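PDB 5WTZ: binary enterotoxin of Clostridium perfringens component a from Clostridium perfringens, which probably transfers ADP-ribose from NAD+ to actin, as the enzymatic component of a binary, iota-like enterotoxin of Clostridium perfringens. Local coordinates for residues S224-E229 / K290-I295; D132-Q137 / D209-L214. All coordinates share one frame; numbering follows the deposited sequence. Where two conformers were deposited one is given.

Interaction 1 (S224-E229 / K290-I295); sequences SQWGEE and KIPEDI
The six-membered ring of Trp-226 lies against the end of Ile-295, a CH-pi contact at the centre of this buried interface. The contact lies in the NAD-bearing ADP-ribosyltransferase fold of the toxin. Here helix 220-237 packs against the loop before strand 295-301 and the first residue of that strand, which is outermost in a five-stranded mixed sheet. CD1 of Ile-295 sits 3.6 Å from the centroid of the Trp-226 six-membered ring and only 7° off the ring normal, so the methyl faces the ring almost squarely. Ile-295 holds CG1 anti to its own N (chi1 -167°) and runs on extended, which carries CD1 out to the indole. Phe-216 meets the Trp-226 ring with the planes inclined, and Leu-214 and Tyr-231 also touch it.

Around the rim the neighbours change. CD1 of Ile-291 comes to the ring edge, 4.3 Å from CH2 of Trp-226. Pro-292 approaches from the opposite direction to the indole, with its CG 4.0 Å from CZ2 of Trp-226. The proline therefore packs near the outer corner of the benzene ring, next to the polar side of the indole.

At that polar side the pyrrole N-H of Trp-226 is taken up by a carboxylate. The straight side chain of Glu-293 runs alongside the indole from the other side and brings OE2 to the edge at NE1. With the packing of Ile-295 and Phe-216, the bond limits rotation of the indole. It also satisfies the nitrogen of a buried residue. NE1 of Trp-226 gives its hydrogen to OE2 of Glu-293 at 2.7 Å with an N-H...O angle of 154°; OE2 lies in the indole plane, while NE1 stands above the carboxylate plane.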
ATOM      1  N   SER A 224       9.422   7.661 -14.276  1.00 24.40           N
ATOM      2  CA  SER A 224      10.607   8.062 -15.018  1.00 24.98           C
ATOM      3  C   SER A 224      10.924   9.548 -14.800  1.00 28.96           C
ATOM      4  O   SER A 224      12.073   9.920 -14.572  1.00 27.24           O
ATOM      5  CB  SER A 224      10.413   7.751 -16.504  1.00 31.32           C
ATOM      6  OG  SER A 224      11.460   8.292 -17.286  1.00 41.55           O
ATOM      7  N   GLN A 225       9.892  10.387 -14.854  1.00 28.44           N
ATOM      8  CA  GLN A 225      10.044  11.823 -14.629  1.00 31.68           C
ATOM      9  C   GLN A 225      10.555  12.162 -13.232  1.00 29.70           C
ATOM     10  O   GLN A 225      11.425  13.018 -13.077  1.00 25.59           O
ATOM     11  CB  GLN A 225       8.718  12.534 -14.880  1.00 24.52           C
ATOM     12  CG  GLN A 225       8.422  12.744 -16.359  1.00 29.32           C
ATOM     13  CD  GLN A 225       7.039  13.312 -16.617  1.00 43.73           C
ATOM     14  OE1 GLN A 225       6.073  12.973 -15.926  1.00 52.05           O
ATOM     15  NE2 GLN A 225       6.934  14.174 -17.622  1.00 45.55           N
ATOM     16  N   TRP A 226      10.001  11.504 -12.221  1.00 25.21           N
ATOM     17  CA  TRP A 226      10.454  11.682 -10.845  1.00 21.86           C
ATOM     18  C   TRP A 226      11.914  11.262 -10.694  1.00 26.92           C
ATOM     19  O   TRP A 226      12.730  11.998 -10.128  1.00 22.10           O
ATOM     20  CB  TRP A 226       9.558  10.892  -9.887  1.00 19.48           C
ATOM     21  CG  TRP A 226       9.879  11.131  -8.438  1.00 20.57           C
ATOM     22  CD1 TRP A 226       9.348  12.094  -7.626  1.00 21.01           C
ATOM     23  CD2 TRP A 226      10.801  10.392  -7.633  1.00 18.02           C
ATOM     24  NE1 TRP A 226       9.888  12.000  -6.366  1.00 19.00           N
ATOM     25  CE2 TRP A 226      10.786  10.956  -6.346  1.00 19.81           C
ATOM     26  CE3 TRP A 226      11.644   9.296  -7.878  1.00 21.66           C
ATOM     27  CZ2 TRP A 226      11.577  10.479  -5.309  1.00 24.34           C
ATOM     28  CZ3 TRP A 226      12.423   8.819  -6.848  1.00 22.68           C
ATOM     29  CH2 TRP A 226      12.386   9.410  -5.577  1.00 19.68           C
ATOM     30  N   GLY A 227      12.252  10.088 -11.221  1.00 22.22           N
ATOM     31  CA  GLY A 227      13.623   9.611 -11.183  1.00 19.74           C
ATOM     32  C   GLY A 227      14.608  10.570 -11.832  1.00 25.26           C
ATOM     33  O   GLY A 227      15.648  10.899 -11.255  1.00 25.69           O
ATOM     34  N   GLU A 228      14.268  11.033 -13.033  1.00 26.96           N
ATOM     35  CA  GLU A 228      15.090  11.994 -13.748  1.00 29.62           C
ATOM     36  C   GLU A 228      15.246  13.313 -12.992  1.00 26.60           C
ATOM     37  O   GLU A 228      16.351  13.831 -12.869  1.00 26.46           O
ATOM     38  CB  GLU A 228      14.496  12.257 -15.137  1.00 33.39           C
ATOM     39  CG  GLU A 228      15.221  13.324 -15.932  1.00 48.74           C
ATOM     40  CD  GLU A 228      16.589  12.871 -16.415  1.00 54.16           C
ATOM     41  OE1 GLU A 228      16.853  11.646 -16.407  1.00 54.83           O
ATOM     42  OE2 GLU A 228      17.399  13.744 -16.801  1.00 49.89           O
ATOM     43  N   GLU A 229      14.143  13.872 -12.509  1.00 22.93           N
ATOM     44  CA  GLU A 229      14.183  15.183 -11.880  1.00 29.15           C
ATOM     45  C   GLU A 229      15.031  15.153 -10.620  1.00 29.28           C
ATOM     46  O   GLU A 229      15.769  16.088 -10.325  1.00 33.82           O
ATOM     47  CB  GLU A 229      12.769  15.670 -11.529  1.00 32.90           C
ATOM     48  CG  GLU A 229      11.886  16.012 -12.711  1.00 48.52           C
ATOM     49  CD  GLU A 229      10.553  16.598 -12.281  1.00 61.49           C
ATOM     50  OE1 GLU A 229      10.554  17.487 -11.401  1.00 68.79           O
ATOM     51  OE2 GLU A 229       9.506  16.166 -12.812  1.00 61.49           O
ATOM     52  N   LYS A 290      19.866  11.973  -0.446  1.00 17.59           N
ATOM     53  CA  LYS A 290      18.778  11.329   0.287  1.00 13.75           C
ATOM     54  C   LYS A 290      17.465  11.449  -0.449  1.00 14.57           C
ATOM     55  O   LYS A 290      17.200  12.461  -1.101  1.00 14.65           O
ATOM     56  CB  LYS A 290      18.624  11.938   1.680  1.00 16.28           C
ATOM     57  CG  LYS A 290      19.746  11.566   2.632  1.00 14.71           C
ATOM     58  CD  LYS A 290      19.575  12.321   3.917  1.00 17.20           C
ATOM     59  CE  LYS A 290      20.565  11.882   4.991  1.00 17.51           C
ATOM     60  NZ  LYS A 290      20.244  10.519   5.503  1.00 18.47           N
ATOM     61  N   ILE A 291      16.650  10.401  -0.353  1.00 18.40           N
ATOM     62  CA  ILE A 291      15.289  10.429  -0.897  1.00 18.13           C
ATOM     63  C   ILE A 291      14.584  11.730  -0.467  1.00 15.14           C
ATOM     64  O   ILE A 291      14.452  12.004   0.722  1.00 18.25           O
ATOM     65  CB  ILE A 291      14.497   9.187  -0.432  1.00 17.98           C
ATOM     66  CG1 ILE A 291      15.130   7.913  -0.996  1.00 15.86           C
ATOM     67  CG2 ILE A 291      13.030   9.268  -0.850  1.00 15.92           C
ATOM     68  CD1 ILE A 291      14.867   7.676  -2.473  1.00 14.86           C
ATOM     69  N   PRO A 292      14.175  12.560  -1.444  1.00 20.25           N
ATOM     70  CA  PRO A 292      13.698  13.937  -1.218  1.00 23.63           C
ATOM     71  C   PRO A 292      12.255  14.067  -0.699  1.00 18.59           C
ATOM     72  O   PRO A 292      11.891  15.159  -0.258  1.00 20.49           O
ATOM     73  CB  PRO A 292      13.805  14.564  -2.606  1.00 26.13           C
ATOM     74  CG  PRO A 292      13.535  13.430  -3.520  1.00 25.65           C
ATOM     75  CD  PRO A 292      14.221  12.236  -2.879  1.00 20.07           C
ATOM     76  N   GLU A 293      11.461  12.999  -0.789  1.00 15.23           N
ATOM     77  CA  GLU A 293      10.080  12.963  -0.297  1.00 18.65           C
ATOM     78  C   GLU A 293       9.670  11.511  -0.124  1.00 24.21           C
ATOM     79  O   GLU A 293      10.188  10.632  -0.836  1.00 18.37           O
ATOM     80  CB  GLU A 293       9.127  13.653  -1.267  1.00 25.11           C
ATOM     81  CG  GLU A 293       9.042  12.951  -2.625  1.00 29.54           C
ATOM     82  CD  GLU A 293       8.262  13.757  -3.643  1.00 32.71           C
ATOM     83  OE1 GLU A 293       7.161  14.233  -3.301  1.00 28.30           O
ATOM     84  OE2 GLU A 293       8.763  13.936  -4.774  1.00 28.50           O
ATOM     85  N   ASP A 294       8.739  11.262   0.798  1.00 19.99           N
ATOM     86  CA  ASP A 294       8.246   9.913   1.056  1.00 19.23           C
ATOM     87  C   ASP A 294       7.756   9.328  -0.256  1.00 14.95           C
ATOM     88  O   ASP A 294       7.039   9.995  -1.016  1.00 17.32           O
ATOM     89  CB  ASP A 294       7.113   9.897   2.092  1.00 16.59           C
ATOM     90  CG  ASP A 294       7.606  10.116   3.529  1.00 20.24           C
ATOM     91  OD1 ASP A 294       8.667  10.753   3.737  1.00 20.28           O
ATOM     92  OD2 ASP A 294       6.904   9.665   4.457  1.00 31.24           O
ATOM     93  N   ILE A 295       8.162   8.093  -0.524  1.00 15.05           N
ATOM     94  CA  ILE A 295       7.775   7.398  -1.744  1.00 19.92           C
ATOM     95  C   ILE A 295       7.470   5.932  -1.406  1.00 18.85           C
ATOM     96  O   ILE A 295       8.026   5.362  -0.457  1.00 15.47           O
ATOM     97  CB  ILE A 295       8.879   7.514  -2.849  1.00 16.65           C
ATOM     98  CG1 ILE A 295       8.343   7.067  -4.213  1.00 19.69           C
ATOM     99  CG2 ILE A 295      10.173   6.796  -2.454  1.00 14.71           C
ATOM    100  CD1 ILE A 295       9.252   7.461  -5.401  1.00 17.35           C
TER

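Interaction 2 (D132-Q137 / D209-L214); sequences DTNFIQ and DLIKQL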
ATOM      1  N   ASP A 132       3.138   5.377  13.496  1.00 16.04           N
ATOM      2  CA  ASP A 132       4.278   5.426  12.572  1.00 18.16           C
ATOM      3  C   ASP A 132       4.029   4.587  11.343  1.00 18.19           C
ATOM      4  O   ASP A 132       4.942   3.943  10.851  1.00 16.87           O
ATOM      5  CB  ASP A 132       5.556   4.943  13.264  1.00 23.16           C
ATOM      6  CG  ASP A 132       5.906   5.779  14.474  1.00 34.71           C
ATOM      7  OD1 ASP A 132       5.842   7.024  14.363  1.00 30.38           O
ATOM      8  OD2 ASP A 132       6.215   5.192  15.537  1.00 42.90           O
ATOM      9  N   THR A 133       2.781   4.556  10.879  1.00 15.72           N
ATOM     10  CA  THR A 133       2.409   3.723   9.735  1.00 20.11           C
ATOM     11  C   THR A 133       1.382   4.438   8.866  1.00 16.77           C
ATOM     12  O   THR A 133       0.364   4.932   9.364  1.00 19.55           O
ATOM     13  CB  THR A 133       1.818   2.352  10.172  1.00 14.36           C
ATOM     14  OG1 THR A 133       2.673   1.717  11.133  1.00 14.08           O
ATOM     15  CG2 THR A 133       1.594   1.430   8.974  1.00 13.21           C
ATOM     16  N   ASN A 134       1.647   4.496   7.566  1.00 14.65           N
ATOM     17  CA  ASN A 134       0.631   4.866   6.593  1.00 12.22           C
ATOM     18  C   ASN A 134       0.059   3.590   6.002  1.00 20.11           C
ATOM     19  O   ASN A 134       0.803   2.808   5.393  1.00 16.93           O
ATOM     20  CB  ASN A 134       1.207   5.757   5.492  1.00 18.10           C
ATOM     21  CG  ASN A 134       1.637   7.134   6.001  1.00 23.09           C
ATOM     22  OD1 ASN A 134       1.131   7.635   7.003  1.00 21.32           O
ATOM     23  ND2 ASN A 134       2.565   7.751   5.289  1.00 24.92           N
ATOM     24  N   PHE A 135      -1.243   3.360   6.213  1.00 17.09           N
ATOM     25  CA  PHE A 135      -1.895   2.125   5.774  1.00 21.57           C
ATOM     26  C   PHE A 135      -2.503   2.291   4.387  1.00 20.35           C
ATOM     27  O   PHE A 135      -3.537   2.939   4.206  1.00 19.05           O
ATOM     28  CB  PHE A 135      -2.974   1.676   6.773  1.00 15.93           C
ATOM     29  CG  PHE A 135      -2.412   1.141   8.071  1.00 14.53           C
ATOM     30  CD1 PHE A 135      -1.902  -0.150   8.147  1.00 14.31           C
ATOM     31  CD2 PHE A 135      -2.358   1.948   9.204  1.00 16.63           C
ATOM     32  CE1 PHE A 135      -1.362  -0.640   9.347  1.00 14.29           C
ATOM     33  CE2 PHE A 135      -1.823   1.468  10.407  1.00 13.50           C
ATOM     34  CZ  PHE A 135      -1.334   0.174  10.474  1.00 13.51           C
ATOM     35  N   ILE A 136      -1.842   1.704   3.402  1.00 19.86           N
ATOM     36  CA  ILE A 136      -2.279   1.820   2.022  1.00 19.74           C
ATOM     37  C   ILE A 136      -3.638   1.150   1.831  1.00 19.02           C
ATOM     38  O   ILE A 136      -3.853   0.008   2.238  1.00 22.61           O
ATOM     39  CB  ILE A 136      -1.202   1.223   1.049  1.00 17.48           C
ATOM     40  CG1 ILE A 136       0.051   2.110   1.071  1.00 19.60           C
ATOM     41  CG2 ILE A 136      -1.755   1.104  -0.365  1.00 13.99           C
ATOM     42  CD1 ILE A 136       1.245   1.520   0.323  1.00 12.16           C
ATOM     43  N   GLN A 137      -4.562   1.866   1.197  0.55 15.80           N
ATOM     44  CA  GLN A 137      -5.898   1.335   0.947  0.55 20.16           C
ATOM     45  C   GLN A 137      -6.089   0.954  -0.521  0.55 21.51           C
ATOM     46  O   GLN A 137      -6.228   1.828  -1.383  0.55 21.09           O
ATOM     47  CB  GLN A 137      -6.949   2.363   1.370  0.55 17.99           C
ATOM     48  CG  GLN A 137      -6.749   2.869   2.794  0.55 17.28           C
ATOM     49  CD  GLN A 137      -6.966   1.788   3.833  0.55 19.83           C
ATOM     50  OE1 GLN A 137      -7.987   1.089   3.814  0.55 25.21           O
ATOM     51  NE2 GLN A 137      -6.033   1.660   4.763  0.55 11.63           N
ATOM     52  N   ASP A 209      -6.641  10.368   9.143  1.00 18.27           N
ATOM     53  CA  ASP A 209      -6.677  11.212   7.956  1.00 26.47           C
ATOM     54  C   ASP A 209      -6.527  10.390   6.683  1.00 22.28           C
ATOM     55  O   ASP A 209      -5.718   9.451   6.608  1.00 19.91           O
ATOM     56  CB  ASP A 209      -5.564  12.257   7.977  1.00 21.54           C
ATOM     57  CG  ASP A 209      -5.805  13.376   8.978  1.00 23.14           C
ATOM     58  OD1 ASP A 209      -6.914  13.535   9.518  1.00 23.23           O
ATOM     59  OD2 ASP A 209      -4.848  14.115   9.218  1.00 24.82           O
ATOM     60  N   LEU A 210      -7.294  10.761   5.670  1.00 16.28           N
ATOM     61  CA  LEU A 210      -7.065  10.245   4.337  1.00 21.46           C
ATOM     62  C   LEU A 210      -5.928  11.054   3.730  1.00 21.96           C
ATOM     63  O   LEU A 210      -6.054  12.268   3.578  1.00 23.07           O
ATOM     64  CB  LEU A 210      -8.328  10.352   3.483  1.00 22.81           C
ATOM     65  CG  LEU A 210      -8.251   9.651   2.128  1.00 29.86           C
ATOM     66  CD1 LEU A 210      -8.840   8.250   2.209  1.00 33.17           C
ATOM     67  CD2 LEU A 210      -8.956  10.484   1.083  1.00 28.25           C
ATOM     68  N   ILE A 211      -4.818  10.387   3.426  1.00 22.03           N
ATOM     69  CA  ILE A 211      -3.655  11.030   2.830  1.00 23.27           C
ATOM     70  C   ILE A 211      -3.313  10.363   1.512  1.00 23.74           C
ATOM     71  O   ILE A 211      -3.725   9.232   1.238  1.00 21.64           O
ATOM     72  CB  ILE A 211      -2.413  10.977   3.743  1.00 19.59           C
ATOM     73  CG1 ILE A 211      -1.878   9.544   3.827  1.00 18.69           C
ATOM     74  CG2 ILE A 211      -2.720  11.572   5.116  1.00 26.92           C
ATOM     75  CD1 ILE A 211      -0.390   9.453   4.232  1.00 22.57           C
ATOM     76  N   LYS A 212      -2.559  11.071   0.684  1.00 22.05           N
ATOM     77  CA  LYS A 212      -2.155  10.521  -0.594  1.00 20.56           C
ATOM     78  C   LYS A 212      -0.646  10.408  -0.637  1.00 27.23           C
ATOM     79  O   LYS A 212       0.058  11.415  -0.590  1.00 26.23           O
ATOM     80  CB  LYS A 212      -2.658  11.393  -1.748  1.00 20.83           C
ATOM     81  CG  LYS A 212      -2.541  10.732  -3.111  1.00 29.66           C
ATOM     82  CD  LYS A 212      -3.143  11.619  -4.183  1.00 42.83           C
ATOM     83  CE  LYS A 212      -4.111  10.845  -5.054  1.00 49.17           C
ATOM     84  NZ  LYS A 212      -3.438   9.693  -5.713  1.00 52.58           N
ATOM     85  N   GLN A 213      -0.157   9.182  -0.712  1.00 20.21           N
ATOM     86  CA  GLN A 213       1.275   8.938  -0.776  1.00 19.64           C
ATOM     87  C   GLN A 213       1.739   8.937  -2.225  1.00 25.46           C
ATOM     88  O   GLN A 213       0.950   8.654  -3.127  1.00 22.88           O
ATOM     89  CB  GLN A 213       1.627   7.607  -0.114  1.00 21.09           C
ATOM     90  CG  GLN A 213       1.233   7.507   1.363  1.00 18.55           C
ATOM     91  CD  GLN A 213       1.913   6.344   2.049  1.00 18.83           C
ATOM     92  OE1 GLN A 213       3.007   6.491   2.612  1.00 17.29           O
ATOM     93  NE2 GLN A 213       1.277   5.169   2.006  1.00 14.04           N
ATOM     94  N   LEU A 214       3.008   9.268  -2.444  1.00 17.22           N
ATOM     95  CA  LEU A 214       3.593   9.201  -3.790  1.00 21.28           C
ATOM     96  C   LEU A 214       3.849   7.732  -4.117  1.00 20.96           C
ATOM     97  O   LEU A 214       4.689   7.061  -3.499  1.00 19.76           O
ATOM     98  CB  LEU A 214       4.876  10.028  -3.884  1.00 23.69           C
ATOM     99  CG  LEU A 214       5.558  10.118  -5.258  1.00 24.38           C
ATOM    100  CD1 LEU A 214       4.680  10.810  -6.278  1.00 25.21           C
ATOM    101  CD2 LEU A 214       6.904  10.812  -5.156  1.00 20.02           C
TER
HETATM  102  O   HOH W   1       2.736   2.999   3.238  1.00 18.60           O
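The amides of Asn-134 and Gln-213 stand nearly perpendicular, their planes 87° apart. They meet in a mixed five-stranded sheet, where outermost strand 134-136 faces the end of strand 201-211 and the loop after it, across strand 187-198. No direct backbone bond joins the two segments; side chains and one water do. The contact lies at the surface of the amino-terminal ADP-ribosyltransferase-like part of the chain, away from the NAD site.

ND2 of Asn-134 gives a hydrogen to OE1 of Gln-213 at 3.0 Å. OE1 meets the edge of the Asn-134 amide close to its plane, but ND2 stands well above the carbonyl plane of Gln-213, so the bond does not run along a lone pair. Asn-134 carries CG anti to its carbonyl carbon (chi1 -67°), which brings ND2 to Gln-213 and sets the amide beneath CD1 of Ile-211.

Ile-211 crosses Asn-134 at about a right angle. Its CD1 lies over the amide face, 3.6 Å from CG of Asn-134. Ile-136 likewise crosses Gln-213, bringing CG1 to 3.4 Å from NE2 of Gln-213.

NE2 of Gln-213 also bonds to OG of Ser-187, on the intervening strand. Its two polar partners, Ser-187 and a water, hold the amide in place. That water accepts from NE2 of Gln-213 at 2.9 Å and donates to the backbone O of Asn-134, also at 2.9 Å.

How the interactions relate
Interaction 1 is buried and largely apolar, with one polar bond at the rim of an aromatic ring. Interaction 2 lies at the surface and is led by amides, a water and two isoleucines. The first joins a helix to the start of an edge strand and the loop before it, in the NAD-binding part of the chain. The second spans one strand inside a sheet of the amino-terminal part. Their centres are 18 Å apart, yet they touch. Leu-214, at the end of 209-214, packs on Trp-226, Glu-293, Asp-294 and Ile-295. Leu-214 thus lies at the junction of the two contacts, a few residues before the chain enters helix 220-237.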